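Local coordinates for protein internalin (Listeria monocytogenes serotype 4b, PDB 4FMZ) that probably acts in bacterial adhesion to or invasion of host cells, offering a curved leucine-rich-repeat surface for recognition of a partner, at residues N92-T97 / L112-L117; K168-I173 / E190-L195; T212-V217 / S237-L242. One frame throughout, in Å; residues are numbered along the deposited sequence.

Contact 1 (N92-T97 / L112-L117); sequences NLYIGT and LRELYL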
loop_
_atom_site.group_PDB
_atom_site.type_symbol
_atom_site.label_atom_id
_atom_site.label_comp_id
_atom_site.label_asym_id
_atom_site.label_seq_id
_atom_site.Cartn_x
_atom_site.Cartn_y
_atom_site.Cartn_z
ATOM N N ASN A 92 18.239 3.404 0.716
ATOM C CA ASN A 92 17.165 2.873 -0.131
ATOM C C ASN A 92 17.489 1.456 -0.570
ATOM O O ASN A 92 18.495 1.234 -1.246
ATOM C CB ASN A 92 16.924 3.771 -1.357
ATOM C CG ASN A 92 16.626 5.214 -1.022
ATOM O OD1 ASN A 92 17.406 5.915 -0.366
ATOM N ND2 ASN A 92 15.496 5.704 -1.489
ATOM N N LEU A 93 16.650 0.496 -0.168
ATOM C CA LEU A 93 16.859 -0.911 -0.502
ATOM C C LEU A 93 15.558 -1.524 -1.015
ATOM O O LEU A 93 14.582 -1.628 -0.259
ATOM C CB LEU A 93 17.394 -1.660 0.741
ATOM C CG LEU A 93 17.646 -3.164 0.633
ATOM C CD1 LEU A 93 18.617 -3.496 -0.506
ATOM C CD2 LEU A 93 18.211 -3.687 1.935
ATOM N N TYR A 94 15.550 -1.926 -2.302
ATOM C CA TYR A 94 14.379 -2.504 -2.978
ATOM C C TYR A 94 14.688 -3.942 -3.346
ATOM O O TYR A 94 15.432 -4.188 -4.288
ATOM C CB TYR A 94 14.012 -1.658 -4.212
ATOM C CG TYR A 94 13.928 -0.177 -3.889
ATOM C CD1 TYR A 94 12.899 0.329 -3.084
ATOM C CD2 TYR A 94 14.920 0.704 -4.306
ATOM C CE1 TYR A 94 12.829 1.687 -2.756
ATOM C CE2 TYR A 94 14.858 2.067 -3.989
ATOM C CZ TYR A 94 13.806 2.556 -3.213
ATOM O OH TYR A 94 13.713 3.895 -2.882
ATOM N N ILE A 95 14.205 -4.891 -2.540
ATOM C CA ILE A 95 14.508 -6.304 -2.762
ATOM C C ILE A 95 13.245 -7.143 -2.772
ATOM O O ILE A 95 13.280 -8.315 -2.392
ATOM C CB ILE A 95 15.573 -6.869 -1.775
ATOM C CG1 ILE A 95 15.350 -6.377 -0.329
ATOM C CG2 ILE A 95 16.976 -6.548 -2.277
ATOM C CD1 ILE A 95 16.305 -7.008 0.749
ATOM N N GLY A 96 12.156 -6.546 -3.260
ATOM C CA GLY A 96 10.881 -7.230 -3.433
ATOM C C GLY A 96 10.934 -8.172 -4.628
ATOM O O GLY A 96 11.855 -8.094 -5.440
ATOM N N THR A 97 9.932 -9.055 -4.757
ATOM C CA THR A 97 9.767 -10.073 -5.820
ATOM C C THR A 97 11.056 -10.942 -5.960
ATOM O O THR A 97 11.603 -11.124 -7.048
ATOM C CB THR A 97 9.257 -9.480 -7.166
ATOM O OG1 THR A 97 10.006 -8.326 -7.524
ATOM C CG2 THR A 97 7.789 -9.104 -7.123
ATOM N N LEU A 112 18.682 3.016 6.893
ATOM C CA LEU A 112 17.611 2.722 5.939
ATOM C C LEU A 112 16.383 3.636 6.163
ATOM O O LEU A 112 15.922 3.816 7.296
ATOM C CB LEU A 112 17.192 1.248 6.010
ATOM C CG LEU A 112 18.044 0.262 5.201
ATOM C CD1 LEU A 112 17.594 -1.161 5.461
ATOM C CD2 LEU A 112 18.000 0.577 3.695
ATOM N N ARG A 113 15.932 4.266 5.069
ATOM C CA ARG A 113 14.785 5.172 5.030
ATOM C C ARG A 113 13.653 4.524 4.229
ATOM O O ARG A 113 12.472 4.643 4.589
ATOM C CB ARG A 113 15.186 6.523 4.397
ATOM C CG ARG A 113 16.330 7.270 5.082
ATOM C CD ARG A 113 16.044 7.762 6.499
ATOM N NE ARG A 113 14.730 8.397 6.685
ATOM C CZ ARG A 113 14.430 9.651 6.347
ATOM N NH1 ARG A 113 15.331 10.419 5.746
ATOM N NH2 ARG A 113 13.219 10.137 6.585
ATOM N N GLU A 114 14.018 3.832 3.141
ATOM C CA GLU A 114 13.051 3.151 2.279
ATOM C C GLU A 114 13.458 1.693 2.089
ATOM O O GLU A 114 14.582 1.409 1.653
ATOM C CB GLU A 114 12.917 3.857 0.921
ATOM C CG GLU A 114 12.398 5.280 1.001
ATOM C CD GLU A 114 11.825 5.845 -0.284
ATOM O OE1 GLU A 114 11.429 5.050 -1.170
ATOM O OE2 GLU A 114 11.769 7.093 -0.401
ATOM N N LEU A 115 12.560 0.775 2.453
ATOM C CA LEU A 115 12.823 -0.658 2.360
ATOM C C LEU A 115 11.610 -1.410 1.827
ATOM O O LEU A 115 10.559 -1.401 2.474
ATOM C CB LEU A 115 13.242 -1.199 3.743
ATOM C CG LEU A 115 13.395 -2.718 3.903
ATOM C CD1 LEU A 115 14.597 -3.268 3.095
ATOM C CD2 LEU A 115 13.540 -3.060 5.354
ATOM N N TYR A 116 11.745 -2.042 0.629
ATOM C CA TYR A 116 10.646 -2.833 0.039
ATOM C C TYR A 116 11.043 -4.295 0.037
ATOM O O TYR A 116 12.098 -4.665 -0.487
ATOM C CB TYR A 116 10.244 -2.399 -1.391
ATOM C CG TYR A 116 9.858 -0.949 -1.609
ATOM C CD1 TYR A 116 9.649 -0.089 -0.534
ATOM C CD2 TYR A 116 9.692 -0.440 -2.891
ATOM C CE1 TYR A 116 9.334 1.254 -0.733
ATOM C CE2 TYR A 116 9.372 0.899 -3.103
ATOM C CZ TYR A 116 9.190 1.742 -2.019
ATOM O OH TYR A 116 8.927 3.073 -2.210
ATOM N N LEU A 117 10.201 -5.106 0.657
ATOM C CA LEU A 117 10.357 -6.548 0.807
ATOM C C LEU A 117 9.098 -7.244 0.319
ATOM O O LEU A 117 8.800 -8.371 0.730
ATOM C CB LEU A 117 10.612 -6.863 2.293
ATOM C CG LEU A 117 11.965 -6.430 2.851
ATOM C CD1 LEU A 117 11.921 -6.375 4.358
ATOM C CD2 LEU A 117 13.066 -7.359 2.381
#

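Contact 2 (K168-I173 / E190-L195); sequences KDVTPI and EDISPL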
loop_
_atom_site.group_PDB
_atom_site.type_symbol
_atom_site.label_atom_id
_atom_site.label_comp_id
_atom_site.label_asym_id
_atom_site.label_seq_id
_atom_site.Cartn_x
_atom_site.Cartn_y
_atom_site.Cartn_z
ATOM N N LYS A 168 -3.331 -10.216 12.045
ATOM C CA LYS A 168 -4.575 -10.036 12.783
ATOM C C LYS A 168 -4.492 -8.783 13.640
ATOM O O LYS A 168 -5.327 -7.882 13.536
ATOM C CB LYS A 168 -4.825 -11.251 13.698
ATOM C CG LYS A 168 -5.655 -12.351 13.084
ATOM C CD LYS A 168 -6.779 -12.774 14.021
ATOM C CE LYS A 168 -7.689 -13.777 13.348
ATOM N NZ LYS A 168 -8.662 -13.129 12.425
ATOM N N ASP A 169 -3.450 -8.748 14.492
ATOM C CA ASP A 169 -3.186 -7.738 15.506
ATOM C C ASP A 169 -2.428 -6.535 14.933
ATOM O O ASP A 169 -1.270 -6.649 14.558
ATOM C CB ASP A 169 -2.413 -8.389 16.663
ATOM C CG ASP A 169 -2.250 -7.521 17.888
ATOM O OD1 ASP A 169 -2.694 -6.354 17.855
ATOM O OD2 ASP A 169 -1.662 -8.003 18.875
ATOM N N VAL A 170 -3.091 -5.375 14.884
ATOM C CA VAL A 170 -2.479 -4.167 14.332
ATOM C C VAL A 170 -1.997 -3.221 15.474
ATOM O O VAL A 170 -1.636 -2.079 15.190
ATOM C CB VAL A 170 -3.398 -3.448 13.293
ATOM C CG1 VAL A 170 -3.678 -4.352 12.095
ATOM C CG2 VAL A 170 -4.713 -2.956 13.903
ATOM N N THR A 171 -1.955 -3.708 16.742
ATOM C CA THR A 171 -1.511 -2.920 17.909
ATOM C C THR A 171 -0.113 -2.284 17.679
ATOM O O THR A 171 0.009 -1.092 17.954
ATOM C CB THR A 171 -1.539 -3.736 19.233
ATOM O OG1 THR A 171 -2.847 -4.268 19.434
ATOM C CG2 THR A 171 -1.187 -2.896 20.453
ATOM N N PRO A 172 0.914 -2.974 17.108
ATOM C CA PRO A 172 2.207 -2.286 16.890
ATOM C C PRO A 172 2.114 -1.055 15.978
ATOM O O PRO A 172 2.924 -0.140 16.137
ATOM C CB PRO A 172 3.077 -3.366 16.238
ATOM C CG PRO A 172 2.459 -4.655 16.672
ATOM C CD PRO A 172 0.994 -4.391 16.685
ATOM N N ILE A 173 1.142 -1.031 15.029
ATOM C CA ILE A 173 0.968 0.076 14.067
ATOM C C ILE A 173 0.446 1.340 14.796
ATOM O O ILE A 173 0.671 2.452 14.309
ATOM C CB ILE A 173 0.056 -0.327 12.870
ATOM C CG1 ILE A 173 0.636 -1.555 12.131
ATOM C CG2 ILE A 173 -0.143 0.849 11.883
ATOM C CD1 ILE A 173 -0.309 -2.140 11.082
ATOM N N GLU A 190 -9.738 -8.214 12.350
ATOM C CA GLU A 190 -11.088 -8.128 12.919
ATOM C C GLU A 190 -11.302 -6.790 13.624
ATOM O O GLU A 190 -12.400 -6.236 13.579
ATOM C CB GLU A 190 -11.309 -9.257 13.951
ATOM C CG GLU A 190 -11.382 -10.664 13.390
ATOM C CD GLU A 190 -11.403 -11.753 14.449
ATOM O OE1 GLU A 190 -12.121 -11.592 15.462
ATOM O OE2 GLU A 190 -10.711 -12.780 14.259
ATOM N N ASP A 191 -10.234 -6.299 14.292
ATOM C CA ASP A 191 -10.222 -5.137 15.174
ATOM C C ASP A 191 -9.146 -4.092 14.815
ATOM O O ASP A 191 -7.932 -4.354 14.929
ATOM C CB ASP A 191 -10.000 -5.658 16.609
ATOM C CG ASP A 191 -9.981 -4.638 17.729
ATOM O OD1 ASP A 191 -10.254 -3.455 17.463
ATOM O OD2 ASP A 191 -9.722 -5.035 18.884
ATOM N N ILE A 192 -9.608 -2.879 14.441
ATOM C CA ILE A 192 -8.702 -1.766 14.112
ATOM C C ILE A 192 -8.714 -0.685 15.230
ATOM O O ILE A 192 -8.106 0.373 15.049
ATOM C CB ILE A 192 -8.978 -1.140 12.716
ATOM C CG1 ILE A 192 -10.472 -0.740 12.518
ATOM C CG2 ILE A 192 -8.452 -2.032 11.583
ATOM C CD1 ILE A 192 -10.700 0.378 11.432
ATOM N N SER A 193 -9.333 -0.971 16.402
ATOM C CA SER A 193 -9.406 -0.009 17.514
ATOM C C SER A 193 -8.024 0.614 17.890
ATOM O O SER A 193 -8.032 1.820 18.110
ATOM C CB SER A 193 -10.078 -0.605 18.750
ATOM O OG SER A 193 -9.375 -1.727 19.257
ATOM N N PRO A 194 -6.838 -0.067 17.861
ATOM C CA PRO A 194 -5.581 0.648 18.169
ATOM C C PRO A 194 -5.213 1.744 17.161
ATOM O O PRO A 194 -4.425 2.624 17.490
ATOM C CB PRO A 194 -4.519 -0.456 18.116
ATOM C CG PRO A 194 -5.264 -1.723 18.283
ATOM C CD PRO A 194 -6.559 -1.497 17.598
ATOM N N LEU A 195 -5.798 1.720 15.955
ATOM C CA LEU A 195 -5.481 2.689 14.908
ATOM C C LEU A 195 -6.071 4.092 15.171
ATOM O O LEU A 195 -5.785 5.013 14.406
ATOM C CB LEU A 195 -5.891 2.164 13.510
ATOM C CG LEU A 195 -5.226 0.837 13.057
ATOM C CD1 LEU A 195 -5.444 0.609 11.576
ATOM C CD2 LEU A 195 -3.686 0.798 13.374
HETATM O O HOH W 1 -7.809 -7.954 14.573
HETATM O O HOH W 2 -5.838 -5.391 16.184
#

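Contact 3 (T212-V217 / S237-L242); sequences TDITPV and SPLANL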
loop_
_atom_site.group_PDB
_atom_site.type_symbol
_atom_site.label_atom_id
_atom_site.label_comp_id
_atom_site.label_asym_id
_atom_site.label_seq_id
_atom_site.Cartn_x
_atom_site.Cartn_y
_atom_site.Cartn_z
ATOM N N THR A 212 -15.526 -5.092 11.732
ATOM C CA THR A 212 -16.937 -4.852 12.066
ATOM C C THR A 212 -17.194 -3.416 12.538
ATOM O O THR A 212 -18.343 -2.969 12.524
ATOM C CB THR A 212 -17.416 -5.833 13.173
ATOM O OG1 THR A 212 -16.579 -5.704 14.324
ATOM C CG2 THR A 212 -17.424 -7.280 12.719
ATOM N N ASP A 213 -16.151 -2.737 13.043
ATOM C CA ASP A 213 -16.272 -1.420 13.654
ATOM C C ASP A 213 -15.201 -0.446 13.149
ATOM O O ASP A 213 -14.007 -0.723 13.267
ATOM C CB ASP A 213 -16.173 -1.593 15.185
ATOM C CG ASP A 213 -16.325 -0.358 16.060
ATOM O OD1 ASP A 213 -16.623 0.728 15.519
ATOM O OD2 ASP A 213 -16.169 -0.486 17.290
ATOM N N ILE A 214 -15.643 0.723 12.636
ATOM C CA ILE A 214 -14.736 1.756 12.145
ATOM C C ILE A 214 -14.687 2.993 13.078
ATOM O O ILE A 214 -14.249 4.055 12.637
ATOM C CB ILE A 214 -15.019 2.152 10.669
ATOM C CG1 ILE A 214 -16.501 2.543 10.424
ATOM C CG2 ILE A 214 -14.533 1.052 9.724
ATOM C CD1 ILE A 214 -16.741 3.403 9.173
ATOM N N THR A 215 -15.054 2.837 14.375
ATOM C CA THR A 215 -14.966 3.914 15.370
ATOM C C THR A 215 -13.552 4.595 15.354
ATOM O O THR A 215 -13.527 5.830 15.288
ATOM C CB THR A 215 -15.332 3.394 16.772
ATOM O OG1 THR A 215 -16.716 3.049 16.760
ATOM C CG2 THR A 215 -15.086 4.409 17.874
ATOM N N PRO A 216 -12.391 3.865 15.313
ATOM C CA PRO A 216 -11.084 4.566 15.319
ATOM C C PRO A 216 -10.859 5.542 14.159
ATOM O O PRO A 216 -10.065 6.470 14.311
ATOM C CB PRO A 216 -10.064 3.425 15.251
ATOM C CG PRO A 216 -10.830 2.261 14.766
ATOM C CD PRO A 216 -12.176 2.404 15.386
ATOM N N VAL A 217 -11.567 5.365 13.035
ATOM C CA VAL A 217 -11.423 6.205 11.836
ATOM C C VAL A 217 -11.890 7.665 12.139
ATOM O O VAL A 217 -11.360 8.596 11.529
ATOM C CB VAL A 217 -12.139 5.571 10.604
ATOM C CG1 VAL A 217 -12.004 6.438 9.363
ATOM C CG2 VAL A 217 -11.601 4.166 10.329
ATOM N N SER A 237 -21.458 6.175 11.119
ATOM C CA SER A 237 -21.430 7.384 11.965
ATOM C C SER A 237 -19.977 7.860 12.283
ATOM O O SER A 237 -19.774 9.076 12.236
ATOM C CB SER A 237 -22.274 7.218 13.234
ATOM O OG SER A 237 -21.704 6.357 14.209
ATOM N N PRO A 238 -18.930 6.989 12.451
ATOM C CA PRO A 238 -17.562 7.521 12.673
ATOM C C PRO A 238 -16.988 8.362 11.512
ATOM O O PRO A 238 -16.007 9.060 11.718
ATOM C CB PRO A 238 -16.724 6.253 12.869
ATOM C CG PRO A 238 -17.693 5.241 13.369
ATOM C CD PRO A 238 -18.920 5.511 12.545
ATOM N N LEU A 239 -17.600 8.323 10.311
ATOM C CA LEU A 239 -17.130 9.099 9.152
ATOM C C LEU A 239 -17.745 10.497 9.089
ATOM O O LEU A 239 -17.288 11.318 8.298
ATOM C CB LEU A 239 -17.469 8.363 7.814
ATOM C CG LEU A 239 -17.066 6.900 7.660
ATOM C CD1 LEU A 239 -17.517 6.359 6.305
ATOM C CD2 LEU A 239 -15.561 6.718 7.826
ATOM N N ALA A 240 -18.804 10.752 9.891
ATOM C CA ALA A 240 -19.624 11.965 9.862
ATOM C C ALA A 240 -18.874 13.300 9.892
ATOM O O ALA A 240 -19.340 14.244 9.243
ATOM C CB ALA A 240 -20.656 11.939 10.975
ATOM N N ASN A 241 -17.734 13.393 10.595
ATOM C CA ASN A 241 -17.001 14.659 10.705
ATOM C C ASN A 241 -15.701 14.690 9.903
ATOM O O ASN A 241 -14.924 15.639 10.043
ATOM C CB ASN A 241 -16.718 14.986 12.176
ATOM C CG ASN A 241 -17.952 15.008 13.040
ATOM O OD1 ASN A 241 -17.988 14.401 14.106
ATOM N ND2 ASN A 241 -19.003 15.666 12.583
ATOM N N LEU A 242 -15.481 13.702 9.024
ATOM C CA LEU A 242 -14.260 13.670 8.220
ATOM C C LEU A 242 -14.456 14.600 7.019
ATOM O O LEU A 242 -14.650 14.145 5.898
ATOM C CB LEU A 242 -13.890 12.224 7.818
ATOM C CG LEU A 242 -13.712 11.199 8.965
ATOM C CD1 LEU A 242 -13.297 9.862 8.419
ATOM C CD2 LEU A 242 -12.708 11.662 10.013
#

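Contact 1 (N92-T97 / L112-L117)
Tyr94 turns the edge of its ring to the face of Tyr116, forming an edge-to-face (T-shaped) pair with centroids 4.8 Å apart and planes at 62°. The two side chains leave adjacent strands in the same direction. From CB, the first torsion of Tyr94 (chi1 -49°) sets CG anti to the carbonyl carbon, and the ring leans back along its own strand, so that OH comes alongside Asn92. CD1 then reaches 3.3 Å from Tyr116 CD2, above that ring but displaced to its rim. CE1, the next atom along the same edge, lies 3.6 Å from Tyr116 CE2. Beyond CZ, the hydroxyl OH donates to Glu114 OE1 at 3.1 Å, arriving from above the carboxylate plane. The same OH accepts a nearly straight bond (174°) from Asn92 ND2 at 2.9 Å, made in the plane of the amide. With a donor from its own strand and an acceptor from the next, the two bonds should limit how far the phenol can swing.

These polar and aromatic groups stand on one side of the parallel ladder 92-94/114-116, two rungs of the leucine-rich-repeat solenoid, on its concave face. The other side belongs to the hydrophobic core: Leu93 CD2 packs 3.8 Å from Leu115 CD1, the two chains lying side by side, and Leu112 CD2 comes up against Leu93 CB. Further along, Ile95 CD1 meets Leu117 CD2 at 3.6 Å. Between the faces, Leu93 N bonds to Glu114 O at 2.9 Å, while Tyr116 N donates to Leu93 O and Ile95 N to Tyr116 O. On the preceding strand, Tyr70 makes a second edge-to-face pair with Tyr94, and Ser136 and Asn138 touch Tyr116 from the following one.

Contact 2 (K168-I173 / E190-L195)
Val170 and Ile192 are paired in register, their CA atoms 6.7 Å apart, a spacing too wide for direct backbone hydrogen bonds, and two waters bridge the gap instead. The segments are equivalent turns on the convex side of successive coils of the leucine-rich-repeat solenoid, the second running into a 3-10 segment at 193-195. Water 1 donates to Lys168 O at 2.7 Å and accepts from Asp191 N; water 2 accepts from Val170 N and donates to Asp191 O, also at 2.7 Å. Together they hold both the N and the O of Asp191 to the neighbouring coil.

At the N-terminal end of the two segments, where both residues are exposed, Lys168 NZ and Glu190 OE2 form a salt bridge of 2.8 Å that uses the anti lone pair of the carboxylate oxygen. The lysine chain bends at chi2 and chi4 to get there, and its ammonium also donates to Gln188 O. Toward the core, Val170 points at the other coil: with CG1 anti to the carbonyl carbon (chi1 -62°), CG2 falls between the backbone N and the carbonyl carbon and rests 3.9 Å from Leu195 CG, the side chains crossing at about a right angle. Leu195 CD2 in turn lies 3.8 Å from Ile173 CG2, close to the core leucine Leu182. Asp169 and Asp191 each close an Asx turn, accepting the backbone N two residues on. Their OD1 atoms also take a hydroxyl: Thr171 OG1 sits 2.6 Å from Asp169 OD1, on its syn lone pair, and the same OG1 is 3.7 Å from Pro194 CG across the contact.

Contact 3 (T212-V217 / S237-L242)
Pro238 sets CB and CG of its ring against the turn at Ile214 and Thr215, losing more surface to the opposite segment than any other residue here. Its CB lies 3.3 Å from Ile214 O, and its CG lies 3.6 Å from Thr215 CA, which places the pyrrolidine chiefly against backbone. That carbonyl oxygen is already taken up by the turn, where it accepts a hydrogen bond from Val217 N at 3.0 Å, so the proline adds carbon contact beside an oxygen that has its partner.

Val217 is the second large contributor. With CG1 anti to the backbone N (chi1 180°), this methyl reaches two leucines of the next coil at once, 3.9 Å from Leu239 CD2 and 3.8 Å from Leu242 CD1. Leu242 comes in at about a right angle, and its other methyl, CD2, lies 3.7 Å from Val217 O. Ile214, third in buried surface, carries CG1 between its backbone N and carbonyl carbon (chi1 53°). From there CD1 runs on to meet Leu239 CD2 at 3.8 Å, the two chains again crossing nearly perpendicularly. Leu239 thus meets both Ile214 and Val217, mainly through CD2.

The turn that receives the proline is itself braced. Asp213 OD1 accepts from Thr215 N in an Asx turn and from Thr215 OG1, the latter at 2.6 Å on its syn lone pair. In the second coil, Asp235 OD1 likewise accepts from Ser237 N, just ahead of Pro238. Repeating Asp-x-Thr/Ser-Pro turns, stacked with aliphatic residues directed inward, form the convex side of the leucine-rich-repeat solenoid in this internalin.

All three contacts join successive coils of one curved solenoid, but at different places on its wall. Contact 1 belongs to the parallel strands of the concave face, whereas contacts 2 and 3 lie on the convex turns further along the chain. The centres of contacts 1 and 2 are 24 Å apart, and those of contacts 1 and 3 are 33 Å apart, on opposite sides of the chain's centre. Contacts 2 and 3, with centres 15 Å apart, touch directly: Pro216 CG lies 3.3 Å from Ile192 O, and Ile192 CD1 meets Val217 CG2 at 4.0 Å. Segments 168-173, 190-195, 212-217 and 237-242 therefore form a continuous run of stacked turns.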